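Local coordinates for protein type I modular polyketide synthase (Streptomyces albus subsp. albus, PDB 6IYR) that probably loads an extender acyl group, such as malonyl from malonyl-coenzyme A, onto the acyl carrier protein of module 8 of the salinomycin polyketide synthase, at residues Pro33-Thr44 with Pro447-Pro455; Val131-Met142 with Ala397-Val405. One frame throughout, in Å; residues are numbered along the deposited sequence.

Contact 1: Pro33-Thr44 with Pro447-Pro455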
ATOM      1  N   PRO A  33      16.843  15.313  -6.012  1.00106.15           N
ATOM      2  CA  PRO A  33      15.592  15.122  -6.759  1.00 95.47           C
ATOM      3  C   PRO A  33      14.346  15.348  -5.897  1.00 91.24           C
ATOM      4  O   PRO A  33      14.311  14.956  -4.723  1.00 81.18           O
ATOM      5  CB  PRO A  33      15.677  13.663  -7.216  1.00 89.74           C
ATOM      6  CG  PRO A  33      16.483  12.989  -6.160  1.00 95.39           C
ATOM      7  CD  PRO A  33      17.392  14.026  -5.539  1.00101.05           C
ATOM      8  N   ALA A  34      13.346  16.010  -6.471  1.00 66.96           N
ATOM      9  CA  ALA A  34      12.095  16.245  -5.771  1.00 63.57           C
ATOM     10  C   ALA A  34      11.363  14.925  -5.530  1.00 38.74           C
ATOM     11  O   ALA A  34      11.341  14.029  -6.384  1.00 49.36           O
ATOM     12  CB  ALA A  34      11.219  17.195  -6.572  1.00 61.01           C
ATOM     13  N   ALA A  35      10.682  14.842  -4.409  1.00 39.53           N
ATOM     14  CA  ALA A  35       9.745  13.746  -4.208  1.00 37.37           C
ATOM     15  C   ALA A  35       8.578  13.837  -5.196  1.00 50.26           C
ATOM     16  O   ALA A  35       8.232  12.849  -5.868  1.00 42.11           O
ATOM     17  CB  ALA A  35       9.226  13.768  -2.784  1.00 36.03           C
ATOM     18  N   LEU A  36       7.914  14.993  -5.222  1.00 38.82           N
ATOM     19  CA  LEU A  36       6.959  15.263  -6.273  1.00 41.14           C
ATOM     20  C   LEU A  36       7.219  16.624  -6.868  1.00 47.95           C
ATOM     21  O   LEU A  36       7.550  17.580  -6.170  1.00 42.04           O
ATOM     22  CB  LEU A  36       5.530  15.276  -5.748  1.00 43.20           C
ATOM     23  CG  LEU A  36       4.961  13.957  -5.264  1.00 45.96           C
ATOM     24  CD1 LEU A  36       3.698  14.210  -4.453  1.00 50.58           C
ATOM     25  CD2 LEU A  36       4.678  13.057  -6.454  1.00 47.37           C
ATOM     26  N   THR A  37       6.782  16.758  -8.095  1.00 38.26           N
ATOM     27  CA  THR A  37       6.868  18.009  -8.768  1.00 50.90           C
ATOM     28  C   THR A  37       5.546  18.218  -9.496  1.00 48.15           C
ATOM     29  O   THR A  37       5.141  17.391 -10.310  1.00 56.71           O
ATOM     30  CB  THR A  37       8.067  17.993  -9.714  1.00 47.94           C
ATOM     31  OG1 THR A  37       8.573  19.318  -9.841  1.00 70.28           O
ATOM     32  CG2 THR A  37       7.673  17.441 -11.068  1.00 53.65           C
ATOM     33  N   SER A  38       4.799  19.231  -9.069  1.00 47.46           N
ATOM     34  CA  SER A  38       3.420  19.385  -9.511  1.00 42.28           C
ATOM     35  C   SER A  38       2.998  20.853  -9.601  1.00 47.62           C
ATOM     36  O   SER A  38       3.553  21.710  -8.906  1.00 40.51           O
ATOM     37  CB  SER A  38       2.467  18.691  -8.556  1.00 42.47           C
ATOM     38  OG  SER A  38       1.154  18.807  -9.056  1.00 42.76           O
ATOM     39  N   ALA A  39       1.977  21.092 -10.424  1.00 43.51           N
ATOM     40  CA  ALA A  39       1.286  22.394 -10.536  1.00 50.72           C
ATOM     41  C   ALA A  39       0.276  22.586  -9.424  1.00 45.24           C
ATOM     42  O   ALA A  39      -0.118  23.709  -9.141  1.00 49.48           O
ATOM     43  CB  ALA A  39       0.564  22.473 -11.866  1.00 51.52           C
ATOM     44  N   LEU A  40      -0.197  21.471  -8.861  1.00 42.77           N
ATOM     45  CA  LEU A  40      -0.949  21.457  -7.595  1.00 40.92           C
ATOM     46  C   LEU A  40      -0.024  21.759  -6.438  1.00 38.86           C
ATOM     47  O   LEU A  40       0.947  21.039  -6.213  1.00 37.84           O
ATOM     48  CB  LEU A  40      -1.541  20.082  -7.357  1.00 41.64           C
ATOM     49  CG  LEU A  40      -3.010  19.786  -7.532  1.00 46.96           C
ATOM     50  CD1 LEU A  40      -3.332  18.572  -6.674  1.00 44.86           C
ATOM     51  CD2 LEU A  40      -3.887  20.957  -7.143  1.00 42.96           C
ATOM     52  N   ILE A  41      -0.325  22.839  -5.717  1.00 40.66           N
ATOM     53  CA  ILE A  41       0.495  23.310  -4.616  1.00 37.17           C
ATOM     54  C   ILE A  41      -0.248  23.208  -3.270  1.00 39.15           C
ATOM     55  O   ILE A  41      -1.414  23.566  -3.163  1.00 39.92           O
ATOM     56  CB  ILE A  41       0.928  24.758  -4.882  1.00 38.62           C
ATOM     57  CG1 ILE A  41       1.852  24.802  -6.094  1.00 47.03           C
ATOM     58  CG2 ILE A  41       1.667  25.342  -3.698  1.00 33.28           C
ATOM     59  CD1 ILE A  41       1.847  26.151  -6.781  1.00 51.33           C
ATOM     60  N   PRO A  42       0.436  22.700  -2.236  1.00 40.56           N
ATOM     61  CA  PRO A  42      -0.202  22.524  -0.947  1.00 40.25           C
ATOM     62  C   PRO A  42      -0.010  23.754  -0.077  1.00 36.44           C
ATOM     63  O   PRO A  42       1.109  24.249   0.030  1.00 35.48           O
ATOM     64  CB  PRO A  42       0.568  21.339  -0.341  1.00 39.29           C
ATOM     65  CG  PRO A  42       1.925  21.458  -0.927  1.00 37.06           C
ATOM     66  CD  PRO A  42       1.698  21.944  -2.327  1.00 40.17           C
ATOM     67  N   TRP A  43      -1.081  24.213   0.573  1.00 30.96           N
ATOM     68  CA  TRP A  43      -0.924  25.161   1.649  1.00 39.68           C
ATOM     69  C   TRP A  43      -1.353  24.450   2.887  1.00 35.84           C
ATOM     70  O   TRP A  43      -2.455  23.876   2.923  1.00 36.56           O
ATOM     71  CB  TRP A  43      -1.833  26.384   1.453  1.00 38.48           C
ATOM     72  CG  TRP A  43      -1.443  27.314   0.343  1.00 43.77           C
ATOM     73  CD1 TRP A  43      -0.430  27.168  -0.550  1.00 42.35           C
ATOM     74  CD2 TRP A  43      -2.125  28.534  -0.013  1.00 41.32           C
ATOM     75  NE1 TRP A  43      -0.423  28.242  -1.446  1.00 44.51           N
ATOM     76  CE2 TRP A  43      -1.474  29.073  -1.137  1.00 41.65           C
ATOM     77  CE3 TRP A  43      -3.211  29.225   0.531  1.00 43.26           C
ATOM     78  CZ2 TRP A  43      -1.886  30.265  -1.733  1.00 42.69           C
ATOM     79  CZ3 TRP A  43      -3.644  30.393  -0.090  1.00 37.71           C
ATOM     80  CH2 TRP A  43      -2.988  30.893  -1.207  1.00 36.68           C
ATOM     81  N   THR A  44      -0.527  24.541   3.925  1.00 28.61           N
ATOM     82  CA  THR A  44      -0.800  23.871   5.168  1.00 35.77           C
ATOM     83  C   THR A  44      -1.169  24.884   6.236  1.00 38.44           C
ATOM     84  O   THR A  44      -0.672  25.985   6.259  1.00 40.78           O
ATOM     85  CB  THR A  44       0.414  23.031   5.639  1.00 38.65           C
ATOM     86  OG1 THR A  44       1.548  23.866   5.836  1.00 42.66           O
ATOM     87  CG2 THR A  44       0.754  22.006   4.603  1.00 42.99           C
ATOM     88  N   PRO A 447       5.053  12.583   9.443  1.00 44.56           N
ATOM     89  CA  PRO A 447       5.964  13.726   9.265  1.00 47.86           C
ATOM     90  C   PRO A 447       6.378  13.970   7.821  1.00 43.82           C
ATOM     91  O   PRO A 447       7.547  13.946   7.493  1.00 42.04           O
ATOM     92  CB  PRO A 447       7.176  13.365  10.132  1.00 47.88           C
ATOM     93  CG  PRO A 447       7.167  11.867  10.190  1.00 43.87           C
ATOM     94  CD  PRO A 447       5.745  11.403   9.992  1.00 49.57           C
ATOM     95  N   VAL A 448       5.423  14.378   7.003  1.00 42.69           N
ATOM     96  CA  VAL A 448       5.719  14.801   5.660  1.00 38.89           C
ATOM     97  C   VAL A 448       6.621  16.041   5.729  1.00 37.57           C
ATOM     98  O   VAL A 448       6.429  16.914   6.569  1.00 40.64           O
ATOM     99  CB  VAL A 448       4.403  15.131   4.919  1.00 41.40           C
ATOM    100  CG1 VAL A 448       4.672  15.666   3.511  1.00 39.86           C
ATOM    101  CG2 VAL A 448       3.513  13.898   4.889  1.00 42.99           C
ATOM    102  N   ASP A 449       7.556  16.121   4.807  1.00 37.91           N
ATOM    103  CA  ASP A 449       8.386  17.291   4.641  1.00 41.54           C
ATOM    104  C   ASP A 449       7.982  18.055   3.396  1.00 34.45           C
ATOM    105  O   ASP A 449       8.287  17.660   2.266  1.00 40.25           O
ATOM    106  CB  ASP A 449       9.844  16.869   4.520  1.00 39.60           C
ATOM    107  CG  ASP A 449      10.788  18.069   4.402  1.00 52.84           C
ATOM    108  OD1 ASP A 449      10.339  19.227   4.496  1.00 46.32           O
ATOM    109  OD2 ASP A 449      11.978  17.861   4.149  1.00 50.09           O
ATOM    110  N   TRP A 450       7.244  19.140   3.587  1.00 35.21           N
ATOM    111  CA  TRP A 450       6.608  19.814   2.454  1.00 31.88           C
ATOM    112  C   TRP A 450       7.562  20.467   1.476  1.00 37.40           C
ATOM    113  O   TRP A 450       7.226  20.604   0.303  1.00 40.40           O
ATOM    114  CB  TRP A 450       5.558  20.784   2.949  1.00 31.35           C
ATOM    115  CG  TRP A 450       4.402  20.033   3.520  1.00 33.70           C
ATOM    116  CD1 TRP A 450       4.065  19.934   4.816  1.00 35.35           C
ATOM    117  CD2 TRP A 450       3.442  19.261   2.790  1.00 34.16           C
ATOM    118  NE1 TRP A 450       2.954  19.141   4.959  1.00 39.15           N
ATOM    119  CE2 TRP A 450       2.530  18.746   3.720  1.00 36.96           C
ATOM    120  CE3 TRP A 450       3.262  18.963   1.434  1.00 35.07           C
ATOM    121  CZ2 TRP A 450       1.443  17.947   3.343  1.00 33.53           C
ATOM    122  CZ3 TRP A 450       2.164  18.229   1.059  1.00 31.40           C
ATOM    123  CH2 TRP A 450       1.282  17.702   2.014  1.00 31.80           C
ATOM    124  N   ASP A 451       8.793  20.726   1.920  1.00 40.78           N
ATOM    125  CA  ASP A 451       9.869  21.167   1.036  1.00 39.37           C
ATOM    126  C   ASP A 451      10.139  20.208  -0.129  1.00 52.96           C
ATOM    127  O   ASP A 451      10.670  20.625  -1.164  1.00 41.37           O
ATOM    128  CB  ASP A 451      11.161  21.372   1.842  1.00 49.08           C
ATOM    129  CG  ASP A 451      11.080  22.575   2.798  1.00 55.74           C
ATOM    130  OD1 ASP A 451      10.220  23.448   2.579  1.00 50.19           O
ATOM    131  OD2 ASP A 451      11.862  22.643   3.772  1.00 52.40           O
ATOM    132  N   THR A 452       9.771  18.930   0.013  1.00 38.71           N
ATOM    133  CA  THR A 452      10.179  17.945  -0.973  1.00 39.99           C
ATOM    134  C   THR A 452       9.224  17.932  -2.147  1.00 40.89           C
ATOM    135  O   THR A 452       9.474  17.274  -3.156  1.00 43.90           O
ATOM    136  CB  THR A 452      10.310  16.536  -0.339  1.00 39.53           C
ATOM    137  OG1 THR A 452       9.061  16.126   0.248  1.00 39.06           O
ATOM    138  CG2 THR A 452      11.375  16.576   0.752  1.00 39.30           C
ATOM    139  N   VAL A 453       8.117  18.650  -1.999  1.00 39.60           N
ATOM    140  CA  VAL A 453       7.141  18.779  -3.056  1.00 40.37           C
ATOM    141  C   VAL A 453       7.311  20.111  -3.766  1.00 51.84           C
ATOM    142  O   VAL A 453       7.035  21.160  -3.214  1.00 42.74           O
ATOM    143  CB  VAL A 453       5.714  18.764  -2.500  1.00 42.83           C
ATOM    144  CG1 VAL A 453       4.729  19.151  -3.607  1.00 42.18           C
ATOM    145  CG2 VAL A 453       5.414  17.404  -1.898  1.00 43.34           C
ATOM    146  N   ARG A 454       7.716  20.064  -5.018  1.00 55.34           N
ATOM    147  CA  ARG A 454       8.129  21.264  -5.680  1.00 61.40           C
ATOM    148  C   ARG A 454       7.115  21.686  -6.713  1.00 63.09           C
ATOM    149  O   ARG A 454       6.457  20.861  -7.348  1.00 58.15           O
ATOM    150  CB  ARG A 454       9.510  21.101  -6.300  1.00 65.63           C
ATOM    151  CG  ARG A 454      10.627  21.148  -5.265  1.00 68.34           C
ATOM    152  CD  ARG A 454      12.000  21.241  -5.921  1.00 84.93           C
ATOM    153  NE  ARG A 454      13.042  20.612  -5.102  1.00103.44           N
ATOM    154  CZ  ARG A 454      14.198  20.132  -5.566  1.00 96.85           C
ATOM    155  NH1 ARG A 454      14.501  20.214  -6.858  1.00 87.80           N
ATOM    156  NH2 ARG A 454      15.060  19.567  -4.728  1.00 92.55           N
ATOM    157  N   PRO A 455       6.902  22.992  -6.792  1.00 67.09           N
ATOM    158  CA  PRO A 455       6.283  23.557  -7.969  1.00 63.57           C
ATOM    159  C   PRO A 455       6.980  23.064  -9.231  1.00 54.69           C
ATOM    160  O   PRO A 455       6.309  22.863 -10.232  1.00 59.03           O
ATOM    161  CB  PRO A 455       6.481  25.057  -7.783  1.00 56.26           C
ATOM    162  CG  PRO A 455       6.706  25.252  -6.312  1.00 62.73           C
ATOM    163  CD  PRO A 455       7.387  24.013  -5.846  1.00 60.89           C
TER
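Leu36 and Val453 face each other across a two-stranded parallel beta ladder that joins the two ends of the modelled chain. Arg454 bonds to Leu36 and Ser38 of the 33-44 segment: its N donates to Leu36 O at 2.7 Å, and its O accepts from Ser38 N at 2.9 Å. Both bonds are close to straight. Just before the bridged pairs the backbone bonds are weak: Ala35 N and Leu36 N both donate to Thr452 O.

Arg454 turns its side chain to the same sheet face as Thr37. Its CB is 4.1 Å from Thr37 OG1. CG sits anti to the carbonyl carbon (chi1 -76°), and the chain then runs extended to NE. CD and NE pass Ala34 CB, which lies over one face of the guanidinium group, 4.1 Å from NE. At the tip, NH2 comes within 4.4 Å of Pro33 C. Arg454 as a whole is exposed.

Leu36 and Val453 point to the other face, where the helix 431-443 covers them through Leu438 and Leu435.

Farther along, the strand 41-47 meets the indole of Trp450. Pro42 CG approaches Trp450 CE3 obliquely at 3.7 Å. Val448 CG1, from the same segment as the indole, covers the centre of one face. On the opposite face Thr44 makes a CH-pi contact. Its CG2 lies 3.8 Å from the centroid of the five-membered ring of Trp450, 18° off the ring normal.

Contact 2: Val131-Met142 with Ala397-Val405; sequences VFPGQGSQWAGM and ASAHPVLTV
Val131 and Ala397 join neighbouring parallel strands of the central sheet of the acyltransferase domain, at the ends where both strands give way to loops. Two hydrogen bonds cross the contact. Ala397 N donates to Val131 O at 3.0 Å, just past the end of the strand 393-396. The second uses a side chain: Trp139 NE1 gives a nearly straight bond (172°) to Ala399 O. The oxygen lies in the indole plane, yet the donor stands well above the carbonyl plane, 51° out of it.

The apolar contacts centre on Pro133, which is wedged among three residues. Its CB meets Val402 CG2 at 3.4 Å, a tight contact, and Leu403 CD1 at 3.8 Å, while its CG reaches Ser398 CB. With chi1 at -63° Val402 CG2 lies between the backbone N and the carbonyl carbon, which turns it onto Pro133. Met142 CA covers the centre of one indole face of Trp139, and Met142 CB packs on Ala399 CB.

Among the polar groups, Glu396 accepts from Ser398 OG and from the backbone N of Val402 and Leu403, which probably helps hold the loop that leads into the helix 404-414. His400 ND1 accepts from the backbone N of Arg426. Ser137 OG is buried and has no partner in the model. Its CB lies 3.3 Å from His400 O.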
ATOM      1  N   VAL A 131       2.624  -0.643   4.449  1.00 25.98           N
ATOM      2  CA  VAL A 131       1.892  -1.876   4.115  1.00 23.94           C
ATOM      3  C   VAL A 131       2.002  -2.217   2.633  1.00 28.47           C
ATOM      4  O   VAL A 131       1.807  -1.357   1.772  1.00 27.07           O
ATOM      5  CB  VAL A 131       0.413  -1.744   4.480  1.00 28.56           C
ATOM      6  CG1 VAL A 131      -0.341  -3.014   4.092  1.00 24.93           C
ATOM      7  CG2 VAL A 131       0.266  -1.494   5.963  1.00 31.66           C
ATOM      8  N   PHE A 132       2.408  -3.446   2.321  1.00 25.66           N
ATOM      9  CA  PHE A 132       2.617  -3.836   0.944  1.00 25.68           C
ATOM     10  C   PHE A 132       1.667  -4.996   0.612  1.00 28.62           C
ATOM     11  O   PHE A 132       1.868  -6.119   1.076  1.00 26.38           O
ATOM     12  CB  PHE A 132       4.064  -4.281   0.734  1.00 28.80           C
ATOM     13  CG  PHE A 132       5.072  -3.176   0.916  1.00 26.30           C
ATOM     14  CD1 PHE A 132       5.525  -2.834   2.188  1.00 26.53           C
ATOM     15  CD2 PHE A 132       5.482  -2.415  -0.168  1.00 28.28           C
ATOM     16  CE1 PHE A 132       6.443  -1.814   2.356  1.00 30.51           C
ATOM     17  CE2 PHE A 132       6.475  -1.437  -0.015  1.00 29.10           C
ATOM     18  CZ  PHE A 132       6.948  -1.139   1.245  1.00 26.00           C
ATOM     19  N   PRO A 133       0.586  -4.712  -0.121  1.00 26.56           N
ATOM     20  CA  PRO A 133      -0.373  -5.782  -0.387  1.00 29.66           C
ATOM     21  C   PRO A 133       0.123  -6.734  -1.433  1.00 26.64           C
ATOM     22  O   PRO A 133       1.185  -6.511  -2.042  1.00 22.56           O
ATOM     23  CB  PRO A 133      -1.622  -5.048  -0.929  1.00 30.08           C
ATOM     24  CG  PRO A 133      -1.298  -3.620  -0.926  1.00 34.74           C
ATOM     25  CD  PRO A 133       0.195  -3.454  -0.779  1.00 29.68           C
ATOM     26  N   GLY A 134      -0.703  -7.749  -1.689  1.00 28.54           N
ATOM     27  CA  GLY A 134      -0.469  -8.699  -2.770  1.00 29.21           C
ATOM     28  C   GLY A 134      -1.275  -8.317  -4.011  1.00 33.41           C
ATOM     29  O   GLY A 134      -1.305  -7.179  -4.458  1.00 31.61           O
ATOM     30  N   GLN A 135      -2.074  -9.260  -4.455  1.00 33.06           N
ATOM     31  CA  GLN A 135      -2.805  -9.120  -5.703  1.00 37.24           C
ATOM     32  C   GLN A 135      -3.974  -8.158  -5.527  1.00 32.60           C
ATOM     33  O   GLN A 135      -4.397  -7.855  -4.391  1.00 34.12           O
ATOM     34  CB  GLN A 135      -3.338 -10.497  -6.111  1.00 40.92           C
ATOM     35  CG  GLN A 135      -4.459 -10.975  -5.208  1.00 50.32           C
ATOM     36  CD  GLN A 135      -5.829 -10.514  -5.699  1.00 57.89           C
ATOM     37  OE1 GLN A 135      -6.089 -10.426  -6.907  1.00 78.74           O
ATOM     38  NE2 GLN A 135      -6.687 -10.172  -4.766  1.00 54.62           N
ATOM     39  N   GLY A 136      -4.511  -7.707  -6.659  1.00 31.21           N
ATOM     40  CA  GLY A 136      -5.780  -6.942  -6.678  1.00 35.56           C
ATOM     41  C   GLY A 136      -5.585  -5.433  -6.876  1.00 45.16           C
ATOM     42  O   GLY A 136      -6.536  -4.715  -7.090  1.00 40.82           O
ATOM     43  N   SER A 137      -4.374  -4.910  -6.709  1.00 37.14           N
ATOM     44  CA  SER A 137      -4.205  -3.448  -6.802  1.00 40.77           C
ATOM     45  C   SER A 137      -3.858  -2.922  -8.214  1.00 42.92           C
ATOM     46  O   SER A 137      -3.765  -1.702  -8.417  1.00 40.14           O
ATOM     47  CB  SER A 137      -3.223  -2.901  -5.708  1.00 43.95           C
ATOM     48  OG  SER A 137      -2.070  -3.719  -5.498  1.00 60.74           O
ATOM     49  N   GLN A 138      -3.818  -3.792  -9.223  1.00 32.11           N
ATOM     50  CA  GLN A 138      -3.335  -3.378 -10.530  1.00 31.58           C
ATOM     51  C   GLN A 138      -4.372  -2.606 -11.366  1.00 26.44           C
ATOM     52  O   GLN A 138      -5.531  -2.893 -11.309  1.00 30.88           O
ATOM     53  CB  GLN A 138      -2.812  -4.573 -11.338  1.00 33.52           C
ATOM     54  CG  GLN A 138      -3.888  -5.421 -11.973  1.00 33.41           C
ATOM     55  CD  GLN A 138      -4.556  -6.306 -10.956  1.00 40.69           C
ATOM     56  OE1 GLN A 138      -4.074  -6.487  -9.837  1.00 29.36           O
ATOM     57  NE2 GLN A 138      -5.714  -6.804 -11.315  1.00 49.63           N
ATOM     58  N   TRP A 139      -3.912  -1.738 -12.242  1.00 31.33           N
ATOM     59  CA  TRP A 139      -4.785  -1.192 -13.276  1.00 29.99           C
ATOM     60  C   TRP A 139      -3.963  -0.621 -14.388  1.00 30.70           C
ATOM     61  O   TRP A 139      -2.825  -0.173 -14.158  1.00 30.86           O
ATOM     62  CB  TRP A 139      -5.693  -0.097 -12.701  1.00 33.53           C
ATOM     63  CG  TRP A 139      -5.016   0.980 -11.893  1.00 27.74           C
ATOM     64  CD1 TRP A 139      -4.800   0.962 -10.558  1.00 28.16           C
ATOM     65  CD2 TRP A 139      -4.674   2.300 -12.328  1.00 26.34           C
ATOM     66  NE1 TRP A 139      -4.308   2.166 -10.137  1.00 27.67           N
ATOM     67  CE2 TRP A 139      -4.146   2.982 -11.217  1.00 28.68           C
ATOM     68  CE3 TRP A 139      -4.762   2.979 -13.552  1.00 29.14           C
ATOM     69  CZ2 TRP A 139      -3.812   4.339 -11.258  1.00 29.92           C
ATOM     70  CZ3 TRP A 139      -4.360   4.311 -13.609  1.00 30.88           C
ATOM     71  CH2 TRP A 139      -3.882   4.973 -12.469  1.00 28.47           C
ATOM     72  N   ALA A 140      -4.533  -0.624 -15.592  1.00 29.65           N
ATOM     73  CA  ALA A 140      -3.826  -0.192 -16.769  1.00 33.41           C
ATOM     74  C   ALA A 140      -3.531   1.272 -16.616  1.00 37.31           C
ATOM     75  O   ALA A 140      -4.446   2.073 -16.507  1.00 36.03           O
ATOM     76  CB  ALA A 140      -4.681  -0.410 -18.008  1.00 33.88           C
ATOM     77  N   GLY A 141      -2.259   1.621 -16.692  1.00 34.34           N
ATOM     78  CA  GLY A 141      -1.801   2.990 -16.483  1.00 31.44           C
ATOM     79  C   GLY A 141      -1.420   3.290 -15.042  1.00 32.85           C
ATOM     80  O   GLY A 141      -1.041   4.408 -14.727  1.00 30.05           O
ATOM     81  N   MET A 142      -1.435   2.291 -14.167  1.00 29.21           N
ATOM     82  CA  MET A 142      -1.071   2.531 -12.766  1.00 26.70           C
ATOM     83  C   MET A 142       0.305   3.197 -12.622  1.00 31.37           C
ATOM     84  O   MET A 142       1.307   2.789 -13.260  1.00 35.24           O
ATOM     85  CB  MET A 142      -1.165   1.248 -11.941  1.00 29.34           C
ATOM     86  CG  MET A 142      -0.283   0.106 -12.474  1.00 27.03           C
ATOM     87  SD  MET A 142      -0.436  -1.295 -11.361  1.00 29.27           S
ATOM     88  CE  MET A 142       0.726  -2.369 -12.154  1.00 34.48           C
ATOM     89  N   ALA A 397       1.455   1.355   0.465  1.00 25.96           N
ATOM     90  CA  ALA A 397       2.236   1.775  -0.666  1.00 26.01           C
ATOM     91  C   ALA A 397       1.792   1.060  -1.923  1.00 30.24           C
ATOM     92  O   ALA A 397       2.599   0.361  -2.531  1.00 27.74           O
ATOM     93  CB  ALA A 397       3.702   1.444  -0.445  1.00 26.63           C
ATOM     94  N   SER A 398       0.572   1.339  -2.379  1.00 30.81           N
ATOM     95  CA  SER A 398      -0.005   0.601  -3.491  1.00 26.72           C
ATOM     96  C   SER A 398      -0.629   1.513  -4.535  1.00 30.71           C
ATOM     97  O   SER A 398      -1.033   2.642  -4.223  1.00 26.52           O
ATOM     98  CB  SER A 398      -1.067  -0.349  -2.964  1.00 34.94           C
ATOM     99  OG  SER A 398      -2.144   0.370  -2.400  1.00 29.45           O
ATOM    100  N   ALA A 399      -0.980   0.903  -5.663  1.00 24.16           N
ATOM    101  CA  ALA A 399      -1.587   1.591  -6.793  1.00 33.14           C
ATOM    102  C   ALA A 399      -3.099   1.810  -6.607  1.00 27.04           C
ATOM    103  O   ALA A 399      -3.717   2.606  -7.326  1.00 31.01           O
ATOM    104  CB  ALA A 399      -1.335   0.785  -8.057  1.00 27.77           C
ATOM    105  N   HIS A 400      -3.645   1.110  -5.614  1.00 29.26           N
ATOM    106  CA  HIS A 400      -5.047   1.104  -5.281  1.00 30.61           C
ATOM    107  C   HIS A 400      -5.199   0.404  -3.937  1.00 29.10           C
ATOM    108  O   HIS A 400      -4.654  -0.665  -3.760  1.00 30.06           O
ATOM    109  CB  HIS A 400      -5.830   0.326  -6.323  1.00 29.64           C
ATOM    110  CG  HIS A 400      -7.300   0.406  -6.117  1.00 29.30           C
ATOM    111  ND1 HIS A 400      -8.034   1.513  -6.481  1.00 29.11           N
ATOM    112  CD2 HIS A 400      -8.159  -0.433  -5.499  1.00 31.16           C
ATOM    113  CE1 HIS A 400      -9.280   1.364  -6.072  1.00 29.56           C
ATOM    114  NE2 HIS A 400      -9.380   0.196  -5.461  1.00 36.21           N
ATOM    115  N   PRO A 401      -5.945   0.996  -2.981  1.00 26.91           N
ATOM    116  CA  PRO A 401      -6.071   0.482  -1.618  1.00 28.74           C
ATOM    117  C   PRO A 401      -6.854  -0.818  -1.505  1.00 34.50           C
ATOM    118  O   PRO A 401      -8.017  -0.831  -1.793  1.00 23.60           O
ATOM    119  CB  PRO A 401      -6.839   1.560  -0.874  1.00 30.23           C
ATOM    120  CG  PRO A 401      -6.978   2.710  -1.819  1.00 31.67           C
ATOM    121  CD  PRO A 401      -6.759   2.199  -3.202  1.00 32.49           C
ATOM    122  N   VAL A 402      -6.254  -1.873  -0.978  1.00 27.12           N
ATOM    123  CA  VAL A 402      -6.928  -3.160  -0.902  1.00 28.45           C
ATOM    124  C   VAL A 402      -6.852  -3.765   0.490  1.00 24.55           C
ATOM    125  O   VAL A 402      -7.474  -4.749   0.764  1.00 27.00           O
ATOM    126  CB  VAL A 402      -6.362  -4.162  -1.924  1.00 34.82           C
ATOM    127  CG1 VAL A 402      -6.583  -3.667  -3.341  1.00 32.68           C
ATOM    128  CG2 VAL A 402      -4.875  -4.390  -1.703  1.00 38.47           C
ATOM    129  N   LEU A 403      -6.154  -3.136   1.403  1.00 24.99           N
ATOM    130  CA  LEU A 403      -5.988  -3.668   2.742  1.00 25.02           C
ATOM    131  C   LEU A 403      -6.280  -2.641   3.780  1.00 28.16           C
ATOM    132  O   LEU A 403      -6.146  -2.836   4.985  1.00 27.33           O
ATOM    133  CB  LEU A 403      -4.556  -4.180   2.925  1.00 29.25           C
ATOM    134  CG  LEU A 403      -4.321  -5.585   2.351  1.00 30.63           C
ATOM    135  CD1 LEU A 403      -2.866  -6.001   2.526  1.00 32.91           C
ATOM    136  CD2 LEU A 403      -5.243  -6.548   3.063  1.00 29.17           C
ATOM    137  N   THR A 404      -6.728  -1.515   3.289  1.00 27.20           N
ATOM    138  CA  THR A 404      -7.052  -0.401   4.119  1.00 31.34           C
ATOM    139  C   THR A 404      -8.362  -0.681   4.873  1.00 33.92           C
ATOM    140  O   THR A 404      -8.426  -0.487   6.084  1.00 24.83           O
ATOM    141  CB  THR A 404      -7.045   0.760   3.127  1.00 39.97           C
ATOM    142  OG1 THR A 404      -6.404   1.907   3.667  1.00 53.99           O
ATOM    143  CG2 THR A 404      -8.340   0.975   2.493  1.00 26.81           C
ATOM    144  N   VAL A 405      -9.261  -1.458   4.265  1.00 26.33           N
ATOM    145  CA  VAL A 405     -10.496  -1.878   4.961  1.00 33.30           C
ATOM    146  C   VAL A 405     -10.199  -2.848   6.104  1.00 33.52           C
ATOM    147  O   VAL A 405     -10.814  -2.788   7.172  1.00 32.81           O
ATOM    148  CB  VAL A 405     -11.481  -2.545   3.985  1.00 33.97           C
ATOM    149  CG1 VAL A 405     -12.660  -3.160   4.737  1.00 37.73           C
ATOM    150  CG2 VAL A 405     -11.958  -1.510   2.971  1.00 41.56           C
TER

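Contact 2 is nested inside the chain loop that contact 1 closes. The order along the chain is 33-44, 131-142, 397-405, 447-455. Their centres are about 23 Å apart, and the nearest atoms are about 12 Å apart, so they do not touch. They share no sheet. Contact 2 lies near the centre of the chain, on the parallel sheet that holds the strands 129-132 and 393-396. The centre of contact 1 is about 20 Å from the centre of the chain. It brings the C-terminal strand 453-454 back beside the N-terminal strand 36-37, and sets Trp450 against the strand 41-47 of a separate antiparallel sheet. The two ends of the modelled chain are thus held together, away from the parallel sheet of contact 2.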